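Local coordinates for protein alpha-1,3-glucanase (Bacillus circulans, PDB 5ZRU) that hydrolyses alpha-1,3-glucan as a family 87 glycoside hydrolase, this chain being the catalytic unit of a longer protein that also carries probable carbohydrate-binding modules, at residues M16-Y21 with N343-N348; G76-F81 with F137-W142; G94-Y99 with Y166-L171. All coordinates share one frame; numbering follows the deposited sequence.

The three contacts run from the junction of two domains into the interior of one of them. Contact 1, partly buried, brings the amino-terminal beta-sandwich against the parallel beta-helix, and its chemistry is that of arginines wedged among aromatic and apolar groups. Contact 2 is fully buried and is a true strand pair, held by backbone hydrogen bonds; one of its faces turns to the beta-helix and the other to the sandwich interior. Contact 3, also buried, joins the two facing sheets of the sandwich, mainly through apolar side chains and one tyrosine. Strand 166-174, one partner of contact 3, pairs with strand 19-21 of contact 1 and with strand 76-82 of contact 2.

Contact 1 of 3, residues M16-Y21 with N343-N348; sequences MPYTRY and NSRIRN
Arg345 reaches out from the beta-helix to be met by Met16, Pro17 and Tyr18. Its guanidinium takes the rim of the Tyr18 ring on one face, with CE2 of Tyr18 over the centre and 3.7 Å from CZ of Arg345. The planes stand 79° apart, so the ring presents its edge to the cation and keeps its pi face for Met16 CB. Pro17 CG touches the guanidinium edge, 3.6 Å from Arg345 NH2. A long arginine can lay its flat end against a ring edge and a proline and still carry its charge on to a salt bridge with Glu174. Met16, bent at chi2 (-77°), turns its flexible tip to the backbone just before strand 345-347, where Met16 CE lies 3.6 Å from Ser344 O. Tyr18 has CG between its backbone N and carbonyl carbon (chi1 49°), which directs the ring across to the second arginine: Tyr18 OH comes within 2.9 Å of Arg347 NH2. Arg347 is anchored by a salt bridge from NH1 to Glu139 and a hydrogen bond from NE to Ser369. The contact thus joins two domains: strand 19-21 runs antiparallel to strand 166-174 in the sandwich, whereas strand 345-347 lies between 310-317 and 369-371 in the beta-helix.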
# COMPACT_ATOMS: atom_id res chain seq x y z
N MET A 16 -14.50 -2.30 -4.35
CA MET A 16 -13.84 -2.11 -5.63
C MET A 16 -14.61 -2.85 -6.72
O MET A 16 -15.33 -3.81 -6.43
CB MET A 16 -12.39 -2.61 -5.57
CG MET A 16 -11.50 -1.72 -4.72
SD MET A 16 -11.11 -0.25 -5.68
CE MET A 16 -10.43 0.81 -4.41
N PRO A 17 -14.49 -2.42 -7.98
CA PRO A 17 -15.27 -3.06 -9.04
C PRO A 17 -14.69 -4.37 -9.53
O PRO A 17 -15.33 -5.04 -10.35
CB PRO A 17 -15.27 -2.01 -10.17
CG PRO A 17 -14.06 -1.22 -9.93
CD PRO A 17 -13.85 -1.18 -8.44
N TYR A 18 -13.50 -4.77 -9.06
CA TYR A 18 -12.92 -6.03 -9.50
C TYR A 18 -13.30 -7.17 -8.56
O TYR A 18 -13.68 -6.97 -7.41
CB TYR A 18 -11.39 -5.92 -9.61
CG TYR A 18 -10.68 -5.31 -8.42
CD1 TYR A 18 -10.48 -6.04 -7.25
CD2 TYR A 18 -10.18 -4.02 -8.47
CE1 TYR A 18 -9.80 -5.48 -6.16
CE2 TYR A 18 -9.49 -3.46 -7.39
CZ TYR A 18 -9.32 -4.19 -6.24
OH TYR A 18 -8.65 -3.62 -5.18
N THR A 19 -13.22 -8.39 -9.09
CA THR A 19 -13.26 -9.58 -8.27
C THR A 19 -11.96 -10.32 -8.47
O THR A 19 -11.27 -10.14 -9.49
CB THR A 19 -14.44 -10.51 -8.63
OG1 THR A 19 -14.33 -10.92 -10.00
CG2 THR A 19 -15.77 -9.80 -8.40
N ARG A 20 -11.60 -11.15 -7.50
CA ARG A 20 -10.31 -11.80 -7.53
C ARG A 20 -10.42 -13.24 -8.00
O ARG A 20 -11.31 -13.99 -7.57
CB ARG A 20 -9.63 -11.79 -6.16
CG ARG A 20 -8.30 -12.52 -6.29
CD ARG A 20 -7.43 -12.33 -5.14
NE ARG A 20 -7.18 -10.93 -4.88
CZ ARG A 20 -6.44 -10.53 -3.86
NH1 ARG A 20 -5.90 -11.45 -3.08
NH2 ARG A 20 -6.24 -9.24 -3.64
N TYR A 21 -9.50 -13.62 -8.88
CA TYR A 21 -9.29 -15.00 -9.31
C TYR A 21 -7.93 -15.41 -8.75
O TYR A 21 -6.89 -15.06 -9.31
CB TYR A 21 -9.36 -15.08 -10.83
CG TYR A 21 -10.78 -14.90 -11.29
CD1 TYR A 21 -11.34 -13.63 -11.42
CD2 TYR A 21 -11.59 -16.00 -11.51
CE1 TYR A 21 -12.66 -13.47 -11.79
CE2 TYR A 21 -12.90 -15.86 -11.90
CZ TYR A 21 -13.43 -14.60 -12.04
OH TYR A 21 -14.75 -14.48 -12.41
N ASN A 343 -11.09 5.98 -3.02
CA ASN A 343 -11.42 5.21 -4.22
C ASN A 343 -10.18 4.96 -5.08
O ASN A 343 -10.27 4.95 -6.32
CB ASN A 343 -12.51 5.91 -5.05
CG ASN A 343 -13.76 6.23 -4.25
OD1 ASN A 343 -14.02 5.66 -3.18
ND2 ASN A 343 -14.57 7.15 -4.79
N SER A 344 -9.03 4.76 -4.45
CA SER A 344 -7.77 4.74 -5.16
C SER A 344 -7.02 3.43 -4.93
O SER A 344 -7.34 2.63 -4.05
CB SER A 344 -6.89 5.92 -4.75
OG SER A 344 -7.53 7.14 -5.07
N ARG A 345 -6.02 3.21 -5.78
CA ARG A 345 -5.20 2.00 -5.77
C ARG A 345 -3.76 2.45 -5.63
O ARG A 345 -3.21 3.09 -6.54
CB ARG A 345 -5.43 1.19 -7.05
CG ARG A 345 -6.92 0.83 -7.24
CD ARG A 345 -7.20 0.16 -8.59
NE ARG A 345 -8.64 0.21 -8.90
CZ ARG A 345 -9.25 -0.59 -9.77
NH1 ARG A 345 -8.56 -1.52 -10.41
NH2 ARG A 345 -10.56 -0.49 -9.98
N ILE A 346 -3.16 2.17 -4.49
CA ILE A 346 -1.86 2.71 -4.14
C ILE A 346 -1.00 1.49 -3.83
O ILE A 346 -1.15 0.88 -2.77
CB ILE A 346 -1.93 3.68 -2.96
CG1 ILE A 346 -2.94 4.80 -3.26
CG2 ILE A 346 -0.54 4.24 -2.64
CD1 ILE A 346 -3.46 5.56 -2.02
N ARG A 347 -0.16 1.09 -4.79
CA ARG A 347 0.39 -0.26 -4.76
C ARG A 347 1.84 -0.27 -5.22
O ARG A 347 2.27 0.59 -5.99
CB ARG A 347 -0.41 -1.21 -5.67
CG ARG A 347 -1.92 -1.26 -5.36
CD ARG A 347 -2.59 -2.30 -6.26
NE ARG A 347 -4.03 -2.43 -6.00
CZ ARG A 347 -4.90 -2.89 -6.90
NH1 ARG A 347 -4.46 -3.25 -8.11
NH2 ARG A 347 -6.20 -2.99 -6.60
N ASN A 348 2.59 -1.26 -4.73
CA ASN A 348 3.92 -1.55 -5.27
C ASN A 348 4.85 -0.34 -5.19
O ASN A 348 5.65 -0.09 -6.10
CB ASN A 348 3.82 -2.05 -6.72
CG ASN A 348 2.78 -3.10 -6.88
OD1 ASN A 348 2.81 -4.13 -6.20
ND2 ASN A 348 1.83 -2.86 -7.79

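Contact 2 of 3, residues G76-F81 with F137-W142; sequences GVTMRF and FDEVHW. With PE5 (3,6,9,12,15,18,21,24-octaoxahexacosan-1-ol), chain C.
Strands 76-81 and 137-142 run antiparallel at 159°, and Val77-Trp142, Met79-Val140 and Phe81-Asp138 are hydrogen-bonded pairs, each closed by two N-H...O bonds, of which Met79 N to Val140 O, at 2.8 Å, is the shortest. Thr78-His141 and Arg80-Glu139 form the non-hydrogen-bonded pairs between them. On the face of Val77, Met79 and Val140 the chemistry is mostly apolar, with Asp138 at one end bonded to His318. Trp142, with chi1 at 65°, swings its indole back over the neighbouring strand, and Val77 CG1 makes a CH-pi contact 4.1 Å from the centroid of the Trp142 six-membered ring. Such a broad ring also covers Met79, whose CB is 3.8 Å from Trp142 CZ3, but its NE1 is buried without a partner. Phe81 sets CE1 3.9 Å from Val140 CG1. The other face, with Thr78, Arg80, Glu139 and His141, is largely polar. Here the Arg80 guanidinium lies nearly parallel to the Phe137 ring (13°), with Phe137 CB over its centre, 3.4 Å from Arg80 NH2. Its NE shares a water with Glu139 OE2, and NH1 forms a salt bridge with Asp169; Glu139 forms salt bridges through OE2 to Arg371 and OE1 to Arg347, both of the beta-helix. A polyether chain lies over one face of the His141 ring, its C11 3.4 Å from His141 CE1, and the imidazole stacks with Trp315. In the sheet, strand 166-174 flanks 76-82 on its other edge; the apolar face packs on strand 103-111, and the polar face meets the beta-helix.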
# COMPACT_ATOMS: atom_id res chain seq x y z
N GLY A 76 -11.05 -5.27 -17.97
CA GLY A 76 -9.88 -4.81 -17.25
C GLY A 76 -9.29 -5.91 -16.40
O GLY A 76 -9.97 -6.48 -15.55
N VAL A 77 -8.01 -6.24 -16.65
CA VAL A 77 -7.34 -7.31 -15.94
C VAL A 77 -6.10 -6.76 -15.25
O VAL A 77 -5.28 -6.10 -15.89
CB VAL A 77 -6.94 -8.48 -16.86
CG1 VAL A 77 -6.35 -9.63 -16.02
CG2 VAL A 77 -8.15 -8.97 -17.68
N THR A 78 -5.95 -7.07 -13.97
CA THR A 78 -4.73 -6.81 -13.22
C THR A 78 -4.14 -8.15 -12.81
O THR A 78 -4.88 -9.07 -12.46
CB THR A 78 -4.99 -5.94 -11.98
OG1 THR A 78 -5.69 -4.76 -12.38
CG2 THR A 78 -3.68 -5.54 -11.32
N MET A 79 -2.82 -8.28 -12.91
CA MET A 79 -2.15 -9.52 -12.55
C MET A 79 -1.05 -9.22 -11.54
O MET A 79 -0.23 -8.34 -11.77
CB MET A 79 -1.55 -10.22 -13.78
CG MET A 79 -0.76 -11.51 -13.41
SD MET A 79 -0.15 -12.40 -14.87
CE MET A 79 1.03 -11.21 -15.50
N ARG A 80 -1.05 -9.96 -10.43
CA ARG A 80 0.06 -9.92 -9.48
C ARG A 80 0.97 -11.10 -9.78
O ARG A 80 0.51 -12.25 -9.80
CB ARG A 80 -0.42 -9.94 -8.04
CG ARG A 80 0.70 -9.71 -7.02
CD ARG A 80 0.14 -9.43 -5.64
NE ARG A 80 1.17 -9.02 -4.70
CZ ARG A 80 1.78 -9.83 -3.84
NH1 ARG A 80 1.46 -11.12 -3.79
NH2 ARG A 80 2.70 -9.34 -3.02
N PHE A 81 2.25 -10.81 -10.03
CA PHE A 81 3.18 -11.79 -10.59
C PHE A 81 4.54 -11.61 -9.94
O PHE A 81 4.82 -10.59 -9.29
CB PHE A 81 3.32 -11.63 -12.11
CG PHE A 81 4.12 -10.41 -12.50
CD1 PHE A 81 3.53 -9.16 -12.50
CD2 PHE A 81 5.48 -10.51 -12.77
CE1 PHE A 81 4.27 -8.02 -12.81
CE2 PHE A 81 6.23 -9.39 -13.07
CZ PHE A 81 5.62 -8.13 -13.09
N PHE A 137 7.09 -9.56 -5.54
CA PHE A 137 5.93 -9.52 -6.42
C PHE A 137 5.67 -8.10 -6.90
O PHE A 137 6.08 -7.11 -6.28
CB PHE A 137 4.68 -10.10 -5.72
CG PHE A 137 4.68 -11.61 -5.64
CD1 PHE A 137 5.37 -12.27 -4.63
CD2 PHE A 137 3.99 -12.36 -6.59
CE1 PHE A 137 5.38 -13.67 -4.56
CE2 PHE A 137 3.99 -13.76 -6.54
CZ PHE A 137 4.68 -14.42 -5.52
N ASP A 138 4.98 -8.01 -8.04
CA ASP A 138 4.64 -6.74 -8.66
C ASP A 138 3.32 -6.94 -9.40
O ASP A 138 2.79 -8.05 -9.44
CB ASP A 138 5.76 -6.26 -9.61
CG ASP A 138 5.72 -4.75 -9.86
OD1 ASP A 138 4.83 -4.05 -9.33
OD2 ASP A 138 6.60 -4.25 -10.59
N GLU A 139 2.81 -5.88 -10.02
CA GLU A 139 1.56 -5.98 -10.77
C GLU A 139 1.71 -5.34 -12.14
O GLU A 139 2.57 -4.47 -12.35
CB GLU A 139 0.39 -5.32 -10.01
CG GLU A 139 0.05 -6.05 -8.73
CD GLU A 139 -1.16 -5.48 -8.03
OE1 GLU A 139 -1.79 -4.54 -8.55
OE2 GLU A 139 -1.46 -5.96 -6.93
N VAL A 140 0.89 -5.81 -13.08
CA VAL A 140 0.65 -5.14 -14.35
C VAL A 140 -0.85 -5.19 -14.59
O VAL A 140 -1.56 -5.98 -13.97
CB VAL A 140 1.40 -5.77 -15.55
CG1 VAL A 140 2.91 -5.54 -15.43
CG2 VAL A 140 1.10 -7.27 -15.66
N HIS A 141 -1.33 -4.32 -15.47
CA HIS A 141 -2.73 -4.39 -15.87
C HIS A 141 -2.84 -4.12 -17.36
O HIS A 141 -1.96 -3.51 -17.97
CB HIS A 141 -3.62 -3.44 -15.05
CG HIS A 141 -3.33 -1.98 -15.25
ND1 HIS A 141 -2.30 -1.33 -14.59
CD2 HIS A 141 -3.96 -1.03 -15.98
CE1 HIS A 141 -2.30 -0.05 -14.94
NE2 HIS A 141 -3.30 0.16 -15.78
N TRP A 142 -3.92 -4.62 -17.96
CA TRP A 142 -4.16 -4.43 -19.38
C TRP A 142 -5.65 -4.54 -19.63
O TRP A 142 -6.41 -5.00 -18.78
CB TRP A 142 -3.38 -5.46 -20.23
CG TRP A 142 -3.83 -6.90 -20.01
CD1 TRP A 142 -4.82 -7.56 -20.68
CD2 TRP A 142 -3.31 -7.83 -19.05
NE1 TRP A 142 -4.94 -8.85 -20.21
CE2 TRP A 142 -4.02 -9.04 -19.22
CE3 TRP A 142 -2.29 -7.77 -18.09
CZ2 TRP A 142 -3.76 -10.17 -18.44
CZ3 TRP A 142 -2.04 -8.89 -17.31
CH2 TRP A 142 -2.77 -10.09 -17.50
C48 PE5 C . 9.62 3.84 -18.62
C50 PE5 C . 9.82 2.93 -17.40
O1 PE5 C . 10.52 1.78 -17.77
C1 PE5 C . 10.83 0.91 -16.72
C2 PE5 C . 11.41 -0.41 -17.25
O2 PE5 C . 10.44 -1.08 -18.00
C3 PE5 C . 10.88 -2.23 -18.67
C4 PE5 C . 9.73 -2.82 -19.50
O3 PE5 C . 8.63 -3.08 -18.67
C5 PE5 C . 7.53 -3.71 -19.28
C6 PE5 C . 6.23 -2.99 -18.90
O4 PE5 C . 5.67 -3.49 -17.71
C7 PE5 C . 5.12 -2.53 -16.84
C8 PE5 C . 4.12 -1.65 -17.58
O5 PE5 C . 3.86 -0.51 -16.82
C9 PE5 C . 3.17 0.51 -17.49
C10 PE5 C . 1.73 0.53 -17.00
O6 PE5 C . 0.86 0.42 -18.09
C11 PE5 C . -0.42 -0.03 -17.78
C12 PE5 C . -1.18 -0.38 -19.05
O7 PE5 C . -2.29 0.47 -19.11
C13 PE5 C . -3.46 -0.13 -19.57
C14 PE5 C . -4.35 0.96 -20.17
O8 PE5 C . -3.52 1.89 -20.81
C15 PE5 C . -4.16 3.01 -21.36
C16 PE5 C . -3.95 3.01 -22.88
O52 PE5 C . -3.04 4.00 -23.26
O HOH W 1 0.99 -6.29 -5.59

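Contact 3 of 3, residues G94-Y99 with Y166-L171; sequences GSLDVY and YGVDFL. With CA (calcium ion), chain M.
Two sheets of the beta-sandwich face each other here, and the side chains of Leu96 and Tyr166 help fill the space between them. The strand segments come no closer than 9.3 Å between axes and are turned by 52°, a separation bridged by side chains instead of direct backbone pairing. Leu96 and Tyr166 reach from facing sheets and lie alongside one another: Leu96 CD2 sits over the ring as a CH-pi contact, 4.2 Å from the Tyr166 centroid and 26° off its normal. A branched leucine can serve two partners, and its other methyl, CD1, lies 4.0 Å from Val168 CG2. Tyr166 carries CG anti to its carbonyl carbon (chi1 -63°), and from there the long ring spans the gap until its hydroxyl touches the opposite backbone. Tyr166 OH accepts a hydrogen bond from Ser95 N at 3.0 Å and is also bonded to Asp162, so one hydroxyl joins the Ser95 backbone N-H to the Asp162 carboxylate at the end of an otherwise oily layer. Gly94, lacking a side chain, allows its CA to approach Tyr166 OH to 3.2 Å. Over the ring face lies Ser95 O, 3.3 Å from Tyr166 CZ. Further along strand 166-174, Asp169 and Phe170 both face Arg80 in a classic beta bulge. Asp169 OD1 binds a calcium ion at 2.4 Å, alongside Asp22, Thr23, Ser50, the Arg53 carbonyl and a water, while OD2 forms a salt bridge with Arg80; Phe170 makes a cation-pi contact with Arg20. Apolar filling between two antiparallel sheets, with calcium bound at the margin of one, is consistent with a galactose-binding-like beta-sandwich, a fold shared with many carbohydrate-binding modules.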
# COMPACT_ATOMS: atom_id res chain seq x y z
N GLY A 94 10.73 -9.32 -19.70
CA GLY A 94 10.17 -10.58 -20.14
C GLY A 94 8.73 -10.40 -20.54
O GLY A 94 8.31 -9.29 -20.93
N SER A 95 7.94 -11.45 -20.41
CA SER A 95 6.56 -11.40 -20.87
C SER A 95 5.84 -12.67 -20.45
O SER A 95 6.47 -13.69 -20.14
CB SER A 95 6.49 -11.24 -22.40
OG SER A 95 7.03 -12.39 -23.05
N LEU A 96 4.51 -12.60 -20.47
CA LEU A 96 3.65 -13.77 -20.39
C LEU A 96 2.53 -13.61 -21.41
O LEU A 96 2.15 -12.48 -21.75
CB LEU A 96 3.07 -13.98 -18.98
CG LEU A 96 4.01 -14.57 -17.92
CD1 LEU A 96 3.36 -14.53 -16.55
CD2 LEU A 96 4.42 -16.01 -18.26
N ASP A 97 2.01 -14.73 -21.90
CA ASP A 97 0.96 -14.74 -22.92
C ASP A 97 -0.40 -14.94 -22.27
O ASP A 97 -0.53 -15.63 -21.25
CB ASP A 97 1.20 -15.86 -23.94
CG ASP A 97 2.39 -15.58 -24.86
OD1 ASP A 97 2.88 -14.43 -24.88
OD2 ASP A 97 2.85 -16.51 -25.56
N VAL A 98 -1.42 -14.34 -22.88
CA VAL A 98 -2.80 -14.42 -22.41
C VAL A 98 -3.64 -15.08 -23.50
O VAL A 98 -3.59 -14.65 -24.65
CB VAL A 98 -3.37 -13.03 -22.07
CG1 VAL A 98 -4.81 -13.13 -21.55
CG2 VAL A 98 -2.46 -12.31 -21.08
N TYR A 99 -4.37 -16.13 -23.13
CA TYR A 99 -5.31 -16.80 -24.03
C TYR A 99 -6.71 -16.69 -23.44
O TYR A 99 -6.89 -16.80 -22.23
CB TYR A 99 -4.96 -18.28 -24.24
CG TYR A 99 -3.63 -18.52 -24.92
CD1 TYR A 99 -2.44 -18.44 -24.21
CD2 TYR A 99 -3.57 -18.85 -26.27
CE1 TYR A 99 -1.22 -18.66 -24.84
CE2 TYR A 99 -2.36 -19.08 -26.90
CZ TYR A 99 -1.19 -18.98 -26.18
OH TYR A 99 0.02 -19.20 -26.79
N TYR A 166 8.50 -17.57 -14.18
CA TYR A 166 7.54 -16.57 -13.73
C TYR A 166 6.66 -17.19 -12.66
O TYR A 166 6.55 -18.41 -12.53
CB TYR A 166 6.68 -16.09 -14.91
CG TYR A 166 7.46 -15.40 -16.00
CD1 TYR A 166 8.09 -16.13 -16.99
CD2 TYR A 166 7.56 -14.02 -16.03
CE1 TYR A 166 8.82 -15.50 -17.98
CE2 TYR A 166 8.27 -13.38 -17.02
CZ TYR A 166 8.90 -14.13 -18.00
OH TYR A 166 9.61 -13.50 -18.98
N GLY A 167 6.06 -16.33 -11.86
CA GLY A 167 5.03 -16.77 -10.93
C GLY A 167 3.79 -15.91 -11.08
O GLY A 167 3.90 -14.71 -11.30
N VAL A 168 2.63 -16.54 -10.98
CA VAL A 168 1.36 -15.80 -11.01
C VAL A 168 0.63 -16.04 -9.70
O VAL A 168 0.32 -17.19 -9.36
CB VAL A 168 0.48 -16.21 -12.21
CG1 VAL A 168 -0.79 -15.38 -12.22
CG2 VAL A 168 1.25 -16.01 -13.50
N ASP A 169 0.32 -14.95 -9.00
CA ASP A 169 -0.43 -15.02 -7.75
C ASP A 169 -1.94 -15.00 -8.02
O ASP A 169 -2.65 -15.96 -7.69
CB ASP A 169 -0.00 -13.84 -6.85
CG ASP A 169 -0.50 -13.95 -5.43
OD1 ASP A 169 -1.18 -14.94 -5.09
OD2 ASP A 169 -0.22 -13.01 -4.65
N PHE A 170 -2.43 -13.93 -8.64
CA PHE A 170 -3.86 -13.84 -8.90
C PHE A 170 -4.10 -12.89 -10.07
O PHE A 170 -3.21 -12.16 -10.49
CB PHE A 170 -4.65 -13.37 -7.66
CG PHE A 170 -4.20 -12.04 -7.10
CD1 PHE A 170 -4.54 -10.85 -7.73
CD2 PHE A 170 -3.48 -11.97 -5.92
CE1 PHE A 170 -4.13 -9.60 -7.21
CE2 PHE A 170 -3.08 -10.74 -5.39
CZ PHE A 170 -3.41 -9.56 -6.04
N LEU A 171 -5.33 -12.94 -10.58
CA LEU A 171 -5.88 -11.90 -11.43
C LEU A 171 -7.03 -11.20 -10.71
O LEU A 171 -7.75 -11.81 -9.92
CB LEU A 171 -6.41 -12.48 -12.75
CG LEU A 171 -5.46 -13.34 -13.59
CD1 LEU A 171 -6.17 -13.81 -14.87
CD2 LEU A 171 -4.21 -12.56 -13.91
CA CA M . -2.05 -16.68 -3.76
O HOH W 2 -3.85 -17.91 -2.59